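Local coordinates for protein pumilio homolog 23 (Arabidopsis thaliana, PDB 5WZJ) that binds 18S ribosomal RNA sequence-specifically through pumilio repeats stacked into a right-handed superhelix, and probably regulates translation and mRNA stability, at residues Y147-H150 with V151-L155; D479-T482 with K483-R486. One frame throughout, in Å; residues are numbered along the deposited sequence. Where two conformers were deposited one is given.

Contact 1: residues Y147-H150 with V151-L155; sequences YGSH and VLRRL. With nucleotides of chain B.
Arg-153 lies flat on His-150, three residues earlier on helix 146-160; the guanidinium and ring centres are 4.2 Å apart and the planes differ by 25°. The two side chains run the same way; both have CG anti to the carbonyl carbon. NH2 of Arg-153 stands over the centre of the imidazole, while C6 of the guanine of G10 of chain B lies over the opposite face, offset toward the rim. The imidazole is therefore sandwiched between guanidinium and base.

Hydrogen bonds inside the helix set the arginine in place. Arg-153 N donates to Ser-149 O at 3.1 Å, the ordinary helical bond. A bend at chi3 (-93°) folds the chain back, and NE reaches the same Ser-149 O, also at 3.1 Å, from above the carbonyl plane and on its other face. NH2 adds a weak bond to Ser-149 OG at 3.0 Å. That hydroxyl is also tied to Tyr-228 O of helix 227-239, and Arg-153 NH1 to Tyr-170 O, which probably further limits the rotation of the guanidinium.

Polar bonds to RNA use what remains. Arg-153 NH1 donates to N3 of C9 of chain B at 2.9 Å, and NH2 to O2 of C9, again 2.9 Å and nearly straight (167°), so the guanidinium edge reads the Watson-Crick edge of cytosine. His-150 NE2 and O2' of C9 form a weak bond at 3.4 Å. One turn before Val-151, Tyr-147 sends its OH to OP1 of G11 of chain B in a very short hydrogen bond.

Of the two code residues Arg-153 alone bonds cytosine; Ser-149 positions it from the second shell. Four residues apart, with a stacking residue after the first, they form the base-recognition motif of a pumilio repeat and match the PUF code for cytosine.

Contact 2: residues D479-T482 with K483-R486; sequences DAAT and KQKR
The N-terminal cap of helix 482-490 forms this contact, with Ala-481 as N-cap and Gln-484 three residues on folding back to meet it. OE1 of Gln-484 accepts the backbone N-H of Ala-481 at 3.1 Å, with an N-H...O angle of 152° and the donor tilted somewhat from the amide carbonyl plane. The chain gets there because CG is anti to the carbonyl carbon (chi1 -67°) and the rest is extended, so the amide runs back along the first turn. At its end OE1 also lies 3.6 Å from Ala-481 CB.

This is one half of a capping box. The N-cap alanine has no hydroxyl or carboxylate to return the bond, and Gln-484 N turns instead to the backbone, in a weak, strongly bent bond (122°) to Ala-481 O at 3.0 Å. Lys-485 N approaches the same oxygen in its carbonyl plane at 3.1 Å, so Ala-481 O begins the regular series, and Arg-486 N continues it with Thr-482 O at 2.8 Å.

Alongside, Lys-485 stretches over the loop in an extended conformation, its CE 3.5 Å from Ala-480 O. Its ammonium goes beyond the two segments: NZ donates to Ser-478 O and Leu-476 O, where helix 468-477 ends, a place where a positive charge is probably favourable. Ala-480 itself faces inward against Ile-448 and Phe-475, so the loop packs on helices 445-453 and 468-477, whereas Thr-482, Lys-483 and Arg-486 lie on the solvent side of the turn.

Contact 1 comes first along the chain, on helix 146-160 of the third pumilio repeat; contact 2 follows more than 300 residues later, at the start of helix 482-490 in the seventh. Their centres are 53 Å apart and their nearest atoms about 41 Å, on opposite sides of the chain's centre, so neither touches the other, though both belong to the same NOP9-like repeat array. Their relation to RNA also differs. Residues 147-155 bond nucleotides directly, whereas the nearest atom of residues 479-486 is about 15 Å from the bound nucleic acid. The pair thus samples a base-reading helix and a solvent-exposed helix start away from the RNA.

Contact 1: residues Y147-H150 with V151-L155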
ATOM      1  N   TYR A 147       2.162  22.412  -3.825  1.00 16.70           N
ATOM      2  CA  TYR A 147       2.635  21.993  -5.145  1.00 16.23           C
ATOM      3  C   TYR A 147       4.106  21.587  -5.111  1.00 15.03           C
ATOM      4  O   TYR A 147       4.484  20.563  -5.688  1.00 16.27           O
ATOM      5  CB  TYR A 147       2.396  23.112  -6.172  1.00 13.60           C
ATOM      6  CG  TYR A 147       1.019  23.749  -6.025  1.00 19.79           C
ATOM      7  CD1 TYR A 147      -0.126  23.064  -6.405  1.00 16.86           C
ATOM      8  CD2 TYR A 147       0.869  25.021  -5.476  1.00 21.82           C
ATOM      9  CE1 TYR A 147      -1.390  23.631  -6.259  1.00 20.02           C
ATOM     10  CE2 TYR A 147      -0.387  25.602  -5.330  1.00 16.54           C
ATOM     11  CZ  TYR A 147      -1.512  24.890  -5.716  1.00 20.77           C
ATOM     12  OH  TYR A 147      -2.769  25.436  -5.585  1.00 23.59           O
ATOM     13  N   GLY A 148       4.942  22.367  -4.419  1.00 13.82           N
ATOM     14  CA  GLY A 148       6.363  22.075  -4.377  1.00 12.23           C
ATOM     15  C   GLY A 148       6.677  20.732  -3.761  1.00 14.69           C
ATOM     16  O   GLY A 148       7.650  20.079  -4.147  1.00 14.05           O
ATOM     17  N   SER A 149       5.866  20.303  -2.792  0.58 13.30           N
ATOM     18  CA  SER A 149       6.065  19.005  -2.150  0.58 11.71           C
ATOM     19  C   SER A 149       5.919  17.857  -3.143  0.58 13.63           C
ATOM     20  O   SER A 149       6.606  16.838  -3.014  0.58 12.59           O
ATOM     21  CB  SER A 149       5.076  18.851  -0.986  0.58 12.13           C
ATOM     22  OG  SER A 149       4.998  17.512  -0.512  0.58 16.63           O
ATOM     23  N   HIS A 150       5.039  18.004  -4.141  1.00 15.53           N
ATOM     24  CA  HIS A 150       4.902  16.977  -5.177  1.00 15.77           C
ATOM     25  C   HIS A 150       6.139  16.930  -6.054  1.00 16.37           C
ATOM     26  O   HIS A 150       6.640  15.848  -6.387  1.00 14.51           O
ATOM     27  CB  HIS A 150       3.666  17.246  -6.050  1.00 16.58           C
ATOM     28  CG  HIS A 150       2.369  17.053  -5.336  1.00 16.57           C
ATOM     29  ND1 HIS A 150       1.818  15.808  -5.111  1.00 16.50           N
ATOM     30  CD2 HIS A 150       1.517  17.947  -4.783  1.00 11.82           C
ATOM     31  CE1 HIS A 150       0.682  15.943  -4.452  1.00 18.33           C
ATOM     32  NE2 HIS A 150       0.481  17.232  -4.236  1.00 16.17           N
ATOM     33  N   VAL A 151       6.618  18.106  -6.472  1.00 17.19           N
ATOM     34  CA  VAL A 151       7.822  18.195  -7.290  1.00 17.17           C
ATOM     35  C   VAL A 151       9.005  17.542  -6.576  1.00 12.90           C
ATOM     36  O   VAL A 151       9.787  16.801  -7.186  1.00 13.27           O
ATOM     37  CB  VAL A 151       8.100  19.669  -7.646  1.00 17.76           C
ATOM     38  CG1 VAL A 151       9.414  19.811  -8.405  1.00 13.08           C
ATOM     39  CG2 VAL A 151       6.925  20.257  -8.473  1.00 13.55           C
ATOM     40  N   LEU A 152       9.143  17.793  -5.272  1.00 11.28           N
ATOM     41  CA  LEU A 152      10.276  17.259  -4.510  1.00 11.41           C
ATOM     42  C   LEU A 152      10.204  15.740  -4.386  1.00 14.37           C
ATOM     43  O   LEU A 152      11.220  15.052  -4.546  1.00 16.96           O
ATOM     44  CB  LEU A 152      10.322  17.888  -3.112  1.00 11.97           C
ATOM     45  CG  LEU A 152      10.928  19.293  -2.978  1.00 20.62           C
ATOM     46  CD1 LEU A 152      10.766  19.825  -1.553  1.00 16.68           C
ATOM     47  CD2 LEU A 152      12.405  19.262  -3.373  1.00 17.14           C
ATOM     48  N   ARG A 153       9.014  15.205  -4.111  1.00 13.35           N
ATOM     49  CA  ARG A 153       8.819  13.756  -4.095  1.00 14.88           C
ATOM     50  C   ARG A 153       9.249  13.121  -5.414  1.00 14.10           C
ATOM     51  O   ARG A 153       9.988  12.129  -5.428  1.00 18.08           O
ATOM     52  CB  ARG A 153       7.352  13.433  -3.786  1.00 10.98           C
ATOM     53  CG  ARG A 153       7.033  13.580  -2.285  1.00 18.56           C
ATOM     54  CD  ARG A 153       5.556  13.352  -1.979  1.00 18.37           C
ATOM     55  NE  ARG A 153       4.801  14.601  -1.991  1.00 20.82           N
ATOM     56  CZ  ARG A 153       3.479  14.655  -1.862  1.00 16.35           C
ATOM     57  NH1 ARG A 153       2.780  13.530  -1.737  1.00 13.61           N
ATOM     58  NH2 ARG A 153       2.858  15.822  -1.866  1.00 14.95           N
ATOM     59  N   ARG A 154       8.780  13.670  -6.539  1.00 14.68           N
ATOM     60  CA  ARG A 154       9.176  13.125  -7.837  1.00 12.14           C
ATOM     61  C   ARG A 154      10.680  13.245  -8.038  1.00 11.95           C
ATOM     62  O   ARG A 154      11.334  12.288  -8.475  1.00 14.30           O
ATOM     63  CB  ARG A 154       8.417  13.820  -8.974  1.00 14.75           C
ATOM     64  CG  ARG A 154       8.751  13.245 -10.370  1.00 12.48           C
ATOM     65  CD  ARG A 154       7.789  13.758 -11.462  1.00 12.02           C
ATOM     66  NE  ARG A 154       6.390  13.477 -11.154  1.00 14.81           N
ATOM     67  CZ  ARG A 154       5.807  12.297 -11.348  1.00 21.08           C
ATOM     68  NH1 ARG A 154       6.504  11.287 -11.844  1.00 19.65           N
ATOM     69  NH2 ARG A 154       4.536  12.118 -11.026  1.00 22.63           N
ATOM     70  N   LEU A 155      11.255  14.395  -7.671  1.00 16.23           N
ATOM     71  CA  LEU A 155      12.698  14.595  -7.828  1.00 14.83           C
ATOM     72  C   LEU A 155      13.506  13.612  -6.986  1.00 18.28           C
ATOM     73  O   LEU A 155      14.516  13.075  -7.454  1.00 15.54           O
ATOM     74  CB  LEU A 155      13.068  16.026  -7.454  1.00 13.74           C
ATOM     75  CG  LEU A 155      14.555  16.343  -7.470  1.00 15.25           C
ATOM     76  CD1 LEU A 155      15.120  16.182  -8.891  1.00 15.77           C
ATOM     77  CD2 LEU A 155      14.779  17.757  -6.936  1.00 13.60           C
TER
ATOM     78  P     G B  10      -5.926  18.011  -3.392  1.00 29.98           P
ATOM     79  OP1   G B  10      -7.166  18.687  -2.972  1.00 32.79           O
ATOM     80  OP2   G B  10      -5.944  16.696  -4.061  1.00 30.75           O
ATOM     81  O5'   G B  10      -5.131  18.971  -4.389  1.00 32.45           O
ATOM     82  C5'   G B  10      -4.751  20.291  -4.022  1.00 22.20           C
ATOM     83  C4'   G B  10      -4.045  20.980  -5.168  1.00 24.07           C
ATOM     84  O4'   G B  10      -2.802  20.270  -5.432  1.00 16.81           O
ATOM     85  C3'   G B  10      -4.820  20.993  -6.493  1.00 23.44           C
ATOM     86  O3'   G B  10      -4.518  22.173  -7.241  1.00 28.91           O
ATOM     87  C2'   G B  10      -4.234  19.801  -7.228  1.00 23.16           C
ATOM     88  O2'   G B  10      -4.343  19.859  -8.634  1.00 28.64           O
ATOM     89  C1'   G B  10      -2.773  19.856  -6.780  1.00 15.39           C
ATOM     90  N9    G B  10      -2.118  18.557  -6.913  1.00 20.27           N
ATOM     91  C8    G B  10      -2.676  17.336  -6.573  1.00 19.71           C
ATOM     92  N7    G B  10      -1.900  16.338  -6.889  1.00 18.63           N
ATOM     93  C5    G B  10      -0.788  16.926  -7.482  1.00 20.00           C
ATOM     94  C6    G B  10       0.388  16.336  -8.009  1.00 21.45           C
ATOM     95  O6    G B  10       0.674  15.142  -8.060  1.00 18.77           O
ATOM     96  N1    G B  10       1.271  17.287  -8.508  1.00 17.56           N
ATOM     97  C2    G B  10       1.061  18.643  -8.495  1.00 18.41           C
ATOM     98  N2    G B  10       2.038  19.411  -9.016  1.00 17.68           N
ATOM     99  N3    G B  10      -0.033  19.201  -8.003  1.00 17.14           N
ATOM    100  C4    G B  10      -0.908  18.296  -7.521  1.00 17.11           C
ATOM    101  P     C B   9      -7.170  14.617   1.461  1.00 40.39           P
ATOM    102  OP1   C B   9      -8.389  15.450   1.305  1.00 40.21           O
ATOM    103  OP2   C B   9      -7.175  13.210   0.982  1.00 33.19           O
ATOM    104  O5'   C B   9      -5.952  15.320   0.697  1.00 34.78           O
ATOM    105  C5'   C B   9      -5.591  16.680   0.921  1.00 25.20           C
ATOM    106  C4'   C B   9      -4.420  17.053   0.043  1.00 24.19           C
ATOM    107  O4'   C B   9      -3.260  16.294   0.437  1.00 24.02           O
ATOM    108  C3'   C B   9      -4.617  16.777  -1.449  1.00 23.32           C
ATOM    109  O3'   C B   9      -4.982  17.982  -2.096  1.00 24.40           O
ATOM    110  C2'   C B   9      -3.268  16.234  -1.953  1.00 38.53           C
ATOM    111  O2'   C B   9      -2.609  17.177  -2.792  1.00 55.60           O
ATOM    112  C1'   C B   9      -2.447  16.028  -0.669  1.00 21.89           C
ATOM    113  N1    C B   9      -1.888  14.667  -0.544  1.00 20.16           N
ATOM    114  C2    C B   9      -0.597  14.505  -1.026  1.00 19.29           C
ATOM    115  O2    C B   9      -0.045  15.514  -1.507  1.00 19.11           O
ATOM    116  N3    C B   9      -0.006  13.284  -0.945  1.00 21.15           N
ATOM    117  C4    C B   9      -0.673  12.257  -0.419  1.00 19.19           C
ATOM    118  N4    C B   9      -0.066  11.068  -0.363  1.00 21.00           N
ATOM    119  C5    C B   9      -2.008  12.407   0.084  1.00 20.72           C
ATOM    120  C6    C B   9      -2.579  13.619   0.003  1.00 19.78           C
ATOM    121  P     G B  11      -5.431  23.491  -7.098  1.00 24.51           P
ATOM    122  OP1   G B  11      -4.908  24.255  -5.939  1.00 27.78           O
ATOM    123  OP2   G B  11      -6.858  23.094  -7.154  1.00 19.16           O
ATOM    124  O5'   G B  11      -5.056  24.375  -8.355  1.00 29.25           O
ATOM    125  C5'   G B  11      -5.677  24.205  -9.622  1.00 25.79           C
ATOM    126  C4'   G B  11      -4.840  24.877 -10.684  1.00 21.06           C
ATOM    127  O4'   G B  11      -3.821  23.937 -11.125  1.00 18.06           O
ATOM    128  C3'   G B  11      -5.582  25.324 -11.943  1.00 24.54           C
ATOM    129  O3'   G B  11      -4.932  26.479 -12.492  1.00 20.94           O
ATOM    130  C2'   G B  11      -5.354  24.156 -12.881  1.00 21.87           C
ATOM    131  O2'   G B  11      -5.487  24.484 -14.248  1.00 22.19           O
ATOM    132  C1'   G B  11      -3.915  23.767 -12.520  1.00 19.00           C
ATOM    133  N9    G B  11      -3.594  22.383 -12.876  1.00 21.00           N
ATOM    134  C8    G B  11      -4.171  21.229 -12.374  1.00 17.02           C
ATOM    135  N7    G B  11      -3.718  20.139 -12.952  1.00 18.28           N
ATOM    136  C5    G B  11      -2.797  20.601 -13.892  1.00 17.11           C
ATOM    137  C6    G B  11      -1.990  19.894 -14.818  1.00 16.38           C
ATOM    138  O6    G B  11      -1.929  18.674 -14.997  1.00 20.11           O
ATOM    139  N1    G B  11      -1.213  20.758 -15.597  1.00 16.05           N
ATOM    140  C2    G B  11      -1.200  22.133 -15.482  1.00 16.09           C
ATOM    141  N2    G B  11      -0.375  22.807 -16.308  1.00 15.07           N
ATOM    142  N3    G B  11      -1.945  22.806 -14.618  1.00 14.86           N
ATOM    143  C4    G B  11      -2.717  21.986 -13.866  1.00 20.17           C
TER

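Contact 2: residues D479-T482 with K483-R486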
ATOM      1  N   ASP A 479      -3.702 -26.036   7.588  1.00 21.68           N
ATOM      2  CA  ASP A 479      -3.535 -27.447   7.909  1.00 36.73           C
ATOM      3  C   ASP A 479      -4.674 -27.980   8.788  1.00 32.48           C
ATOM      4  O   ASP A 479      -4.467 -28.898   9.585  1.00 31.07           O
ATOM      5  CB  ASP A 479      -2.160 -27.720   8.533  1.00 41.22           C
ATOM      6  CG  ASP A 479      -2.025 -27.185   9.940  1.00 40.61           C
ATOM      7  OD1 ASP A 479      -2.800 -26.289  10.310  1.00 36.88           O
ATOM      8  OD2 ASP A 479      -1.129 -27.657  10.675  1.00 42.48           O
ATOM      9  N   ALA A 480      -5.880 -27.427   8.652  1.00 22.55           N
ATOM     10  CA  ALA A 480      -7.055 -28.115   9.184  1.00 17.92           C
ATOM     11  C   ALA A 480      -7.182 -29.492   8.531  1.00 19.12           C
ATOM     12  O   ALA A 480      -6.632 -29.749   7.456  1.00 21.32           O
ATOM     13  CB  ALA A 480      -8.317 -27.292   8.936  1.00 18.10           C
ATOM     14  N   ALA A 481      -7.937 -30.385   9.176  1.00 20.49           N
ATOM     15  CA  ALA A 481      -8.073 -31.740   8.648  1.00 25.97           C
ATOM     16  C   ALA A 481      -8.858 -31.745   7.339  1.00 24.34           C
ATOM     17  O   ALA A 481      -9.747 -30.916   7.111  1.00 21.22           O
ATOM     18  CB  ALA A 481      -8.761 -32.657   9.666  1.00 28.54           C
ATOM     19  N   THR A 482      -8.525 -32.705   6.472  1.00 21.00           N
ATOM     20  CA  THR A 482      -9.182 -32.779   5.170  1.00 26.15           C
ATOM     21  C   THR A 482     -10.674 -33.055   5.316  1.00 22.26           C
ATOM     22  O   THR A 482     -11.477 -32.562   4.520  1.00 22.18           O
ATOM     23  CB  THR A 482      -8.523 -33.863   4.304  1.00 31.94           C
ATOM     24  OG1 THR A 482      -8.487 -35.085   5.041  1.00 37.65           O
ATOM     25  CG2 THR A 482      -7.099 -33.480   3.950  1.00 28.08           C
ATOM     26  N   LYS A 483     -11.070 -33.830   6.334  1.00 18.48           N
ATOM     27  CA  LYS A 483     -12.494 -34.055   6.551  1.00 21.77           C
ATOM     28  C   LYS A 483     -13.215 -32.750   6.905  1.00 15.24           C
ATOM     29  O   LYS A 483     -14.373 -32.553   6.518  1.00 19.48           O
ATOM     30  CB  LYS A 483     -12.684 -35.122   7.643  1.00 25.85           C
ATOM     31  CG  LYS A 483     -12.756 -34.558   9.071  1.00 37.71           C
ATOM     32  CD  LYS A 483     -12.329 -35.550  10.142  1.00 42.47           C
ATOM     33  CE  LYS A 483     -13.153 -36.819  10.109  1.00 50.72           C
ATOM     34  NZ  LYS A 483     -12.616 -37.813  11.083  1.00 52.12           N
ATOM     35  N   GLN A 484     -12.542 -31.849   7.626  1.00 14.96           N
ATOM     36  CA  GLN A 484     -13.131 -30.562   7.975  1.00 19.35           C
ATOM     37  C   GLN A 484     -13.281 -29.683   6.742  1.00 18.72           C
ATOM     38  O   GLN A 484     -14.314 -29.021   6.562  1.00 16.41           O
ATOM     39  CB  GLN A 484     -12.272 -29.880   9.049  1.00 16.19           C
ATOM     40  CG  GLN A 484     -12.293 -30.642  10.401  1.00 24.01           C
ATOM     41  CD  GLN A 484     -11.327 -30.077  11.454  1.00 25.79           C
ATOM     42  OE1 GLN A 484     -10.189 -29.728  11.141  1.00 20.27           O
ATOM     43  NE2 GLN A 484     -11.787 -29.991  12.706  1.00 30.34           N
ATOM     44  N   LYS A 485     -12.269 -29.686   5.870  1.00 17.18           N
ATOM     45  CA  LYS A 485     -12.375 -28.976   4.599  1.00 17.45           C
ATOM     46  C   LYS A 485     -13.496 -29.551   3.754  1.00 16.46           C
ATOM     47  O   LYS A 485     -14.309 -28.808   3.201  1.00 19.48           O
ATOM     48  CB  LYS A 485     -11.046 -29.054   3.836  1.00 15.79           C
ATOM     49  CG  LYS A 485      -9.855 -28.509   4.633  1.00 20.57           C
ATOM     50  CD  LYS A 485      -8.576 -28.441   3.793  1.00 21.57           C
ATOM     51  CE  LYS A 485      -7.430 -27.839   4.612  1.00 23.30           C
ATOM     52  NZ  LYS A 485      -6.129 -27.915   3.908  1.00 21.74           N
ATOM     53  N   ARG A 486     -13.543 -30.885   3.640  1.00 16.88           N
ATOM     54  CA  ARG A 486     -14.595 -31.537   2.860  1.00 22.62           C
ATOM     55  C   ARG A 486     -15.986 -31.173   3.382  1.00 17.44           C
ATOM     56  O   ARG A 486     -16.905 -30.906   2.600  1.00 18.44           O
ATOM     57  CB  ARG A 486     -14.378 -33.061   2.880  1.00 22.58           C
ATOM     58  CG  ARG A 486     -15.467 -33.889   2.173  1.00 32.31           C
ATOM     59  CD  ARG A 486     -15.100 -35.398   2.039  1.00 35.48           C
ATOM     60  NE  ARG A 486     -15.156 -36.144   3.306  1.00 31.80           N
ATOM     61  CZ  ARG A 486     -14.086 -36.606   3.965  1.00 39.83           C
ATOM     62  NH1 ARG A 486     -12.858 -36.404   3.489  1.00 32.33           N
ATOM     63  NH2 ARG A 486     -14.234 -37.283   5.101  1.00 31.89           N
TER